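Local coordinates for RavO (Legionella pneumophila subsp. pneumophila, PDB 6DM4), which probably binds phosphotyrosine-containing host proteins such as Shc1 through its SH2 domain, the part of this bacterial protein described here, at residues L105-H108 with I109-K113. Sequence-based numbering, arbitrary orientation.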
ATOM      1  N   LEU A 105       6.382   7.669  11.440  1.00 33.75           N
ATOM      2  CA  LEU A 105       7.521   6.827  11.094  1.00 34.27           C
ATOM      3  C   LEU A 105       8.753   7.665  10.789  1.00 33.65           C
ATOM      4  O   LEU A 105       9.863   7.322  11.215  1.00 36.22           O
ATOM      5  CB  LEU A 105       7.160   5.939   9.903  1.00 34.39           C
ATOM      6  CG  LEU A 105       6.245   4.760  10.228  1.00 34.76           C
ATOM      7  CD1 LEU A 105       5.713   4.121   8.948  1.00 35.74           C
ATOM      8  CD2 LEU A 105       6.984   3.740  11.089  1.00 35.43           C
ATOM      9  N   THR A 106       8.574   8.781  10.081  1.00 32.38           N
ATOM     10  CA  THR A 106       9.706   9.647   9.764  1.00 34.86           C
ATOM     11  C   THR A 106      10.415  10.111  11.033  1.00 35.50           C
ATOM     12  O   THR A 106      11.650  10.097  11.109  1.00 34.77           O
ATOM     13  CB  THR A 106       9.240  10.841   8.935  1.00 35.19           C
ATOM     14  OG1 THR A 106       8.734  10.376   7.678  1.00 36.49           O
ATOM     15  CG2 THR A 106      10.395  11.799   8.680  1.00 37.89           C
ATOM     16  N   GLN A 107       9.647  10.516  12.046  1.00 33.78           N
ATOM     17  CA  GLN A 107      10.260  10.944  13.301  1.00 35.33           C
ATOM     18  C   GLN A 107      10.943   9.784  14.015  1.00 35.41           C
ATOM     19  O   GLN A 107      12.049   9.942  14.538  1.00 38.50           O
ATOM     20  CB  GLN A 107       9.212  11.590  14.210  1.00 36.42           C
ATOM     21  CG  GLN A 107       8.711  12.922  13.694  1.00 38.46           C
ATOM     22  CD  GLN A 107       9.834  13.926  13.527  1.00 41.49           C
ATOM     23  OE1 GLN A 107      10.675  14.082  14.412  1.00 42.69           O
ATOM     24  NE2 GLN A 107       9.846  14.622  12.397  1.00 43.55           N
ATOM     25  N   HIS A 108      10.306   8.614  14.051  1.00 33.99           N
ATOM     26  CA  HIS A 108      10.897   7.467  14.738  0.50 33.24           C
ATOM     27  C   HIS A 108      12.186   7.024  14.061  1.00 32.13           C
ATOM     28  O   HIS A 108      13.150   6.635  14.733  1.00 31.75           O
ATOM     29  CB  HIS A 108       9.894   6.312  14.786  0.50 33.19           C
ATOM     30  CG  HIS A 108      10.274   5.210  15.727  0.50 33.42           C
ATOM     31  ND1 HIS A 108      11.055   4.141  15.345  0.50 32.90           N
ATOM     32  CD2 HIS A 108       9.962   5.002  17.028  0.50 35.49           C
ATOM     33  CE1 HIS A 108      11.217   3.326  16.373  0.50 33.58           C
ATOM     34  NE2 HIS A 108      10.563   3.826  17.406  0.50 36.05           N
ATOM     35  N   ILE A 109      12.224   7.080  12.728  1.00 30.90           N
ATOM     36  CA  ILE A 109      13.388   6.610  11.983  1.00 33.57           C
ATOM     37  C   ILE A 109      14.514   7.635  12.020  1.00 34.88           C
ATOM     38  O   ILE A 109      15.672   7.294  12.284  1.00 36.98           O
ATOM     39  CB  ILE A 109      12.987   6.268  10.535  1.00 33.28           C
ATOM     40  CG1 ILE A 109      12.054   5.061  10.508  1.00 33.73           C
ATOM     41  CG2 ILE A 109      14.225   5.974   9.691  1.00 34.90           C
ATOM     42  CD1 ILE A 109      11.098   5.041   9.327  1.00 34.81           C
ATOM     43  N   THR A 110      14.206   8.904  11.731  1.00 33.61           N
ATOM     44  CA  THR A 110      15.271   9.896  11.624  1.00 36.48           C
ATOM     45  C   THR A 110      15.870  10.230  12.983  1.00 35.62           C
ATOM     46  O   THR A 110      17.080  10.461  13.082  1.00 37.61           O
ATOM     47  CB  THR A 110      14.764  11.167  10.942  1.00 39.63           C
ATOM     48  OG1 THR A 110      13.690  11.726  11.697  1.00 38.79           O
ATOM     49  CG2 THR A 110      14.285  10.863   9.524  1.00 39.62           C
ATOM     50  N   GLN A 111      15.054  10.251  14.040  1.00 34.74           N
ATOM     51  CA  GLN A 111      15.609  10.440  15.374  1.00 36.04           C
ATOM     52  C   GLN A 111      16.478   9.256  15.771  1.00 38.09           C
ATOM     53  O   GLN A 111      17.526   9.434  16.402  1.00 38.69           O
ATOM     54  CB  GLN A 111      14.485  10.654  16.393  1.00 36.46           C
ATOM     55  CG  GLN A 111      13.747  11.981  16.249  1.00 38.94           C
ATOM     56  CD  GLN A 111      12.753  12.231  17.379  1.00 43.73           C
ATOM     57  OE1 GLN A 111      12.958  11.801  18.516  1.00 43.81           O
ATOM     58  NE2 GLN A 111      11.670  12.938  17.066  1.00 45.79           N
ATOM     59  N   ASN A 112      16.068   8.037  15.399  1.00 37.33           N
ATOM     60  CA  ASN A 112      16.893   6.865  15.680  1.00 39.17           C
ATOM     61  C   ASN A 112      18.199   6.916  14.897  1.00 39.74           C
ATOM     62  O   ASN A 112      19.261   6.558  15.422  1.00 42.89           O
ATOM     63  CB  ASN A 112      16.122   5.587  15.354  1.00 38.32           C
ATOM     64  CG  ASN A 112      15.524   4.943  16.586  1.00 39.62           C
ATOM     65  OD1 ASN A 112      16.202   4.763  17.591  1.00 42.73           O
ATOM     66  ND2 ASN A 112      14.239   4.617  16.523  1.00 39.17           N
ATOM     67  N   LYS A 113      18.138   7.354  13.637  1.00 39.19           N
ATOM     68  CA  LYS A 113      19.360   7.555  12.870  1.00 41.29           C
ATOM     69  C   LYS A 113      20.252   8.598  13.534  1.00 42.84           C
ATOM     70  O   LYS A 113      21.485   8.480  13.518  1.00 44.03           O
ATOM     71  CB  LYS A 113      19.015   7.971  11.440  1.00 43.42           C
ATOM     72  CG  LYS A 113      20.217   8.258  10.553  1.00 49.31           C
ATOM     73  CD  LYS A 113      19.780   8.485   9.107  1.00 53.01           C
ATOM     74  CE  LYS A 113      20.937   8.944   8.247  1.00 61.04           C
ATOM     75  NZ  LYS A 113      22.123   8.079   8.477  1.00 63.91           N
TER
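With chi1 at 60°, the hydroxyl of T110 sits between its own backbone N and carbonyl carbon, a position that aims it back at T106 O, while H108, its CG anti to the backbone N in the conformer modelled here, lays its imidazole alongside the amide of N112. T110 OG1 donates to T106 O at 2.7 Å, and the amide N of T110 reaches that same oxygen at 2.9 Å from the opposite face of the carbonyl plane. N112 ND2 turns back to H108 O at 2.9 Å in a bent bond (N-H...O 130°), well out of its own amide plane, and beside it the backbone N of N112 bonds only weakly. In that same conformer of H108, N112 ND2 lies over one face of the ring, offset toward the rim and 3.3 Å from H108 CE1, and H108 ND1 is hydrogen-bonded to the hydroxyl of Y73 on strand 67-76; the ring contact is tentative. Q107 bends at chi2 and presents OE1 to Q111 NE2 at 3.1 Å; the donor lies in the carbonyl plane of Q107, on a lone pair, and OE1 lies in the amide plane of Q111, the two amides being 65° apart. I109 CD1 packs 4.1 Å from L105 CB, and both residues touch Y73. In helix 101-119, the C-terminal helix of this SH2 domain, T106 O is thus held by two donors and H108 O by one bent bond and one weak one, which restrains the amide of N112, a residue that also packs on an apolar side chain of the bound peptide.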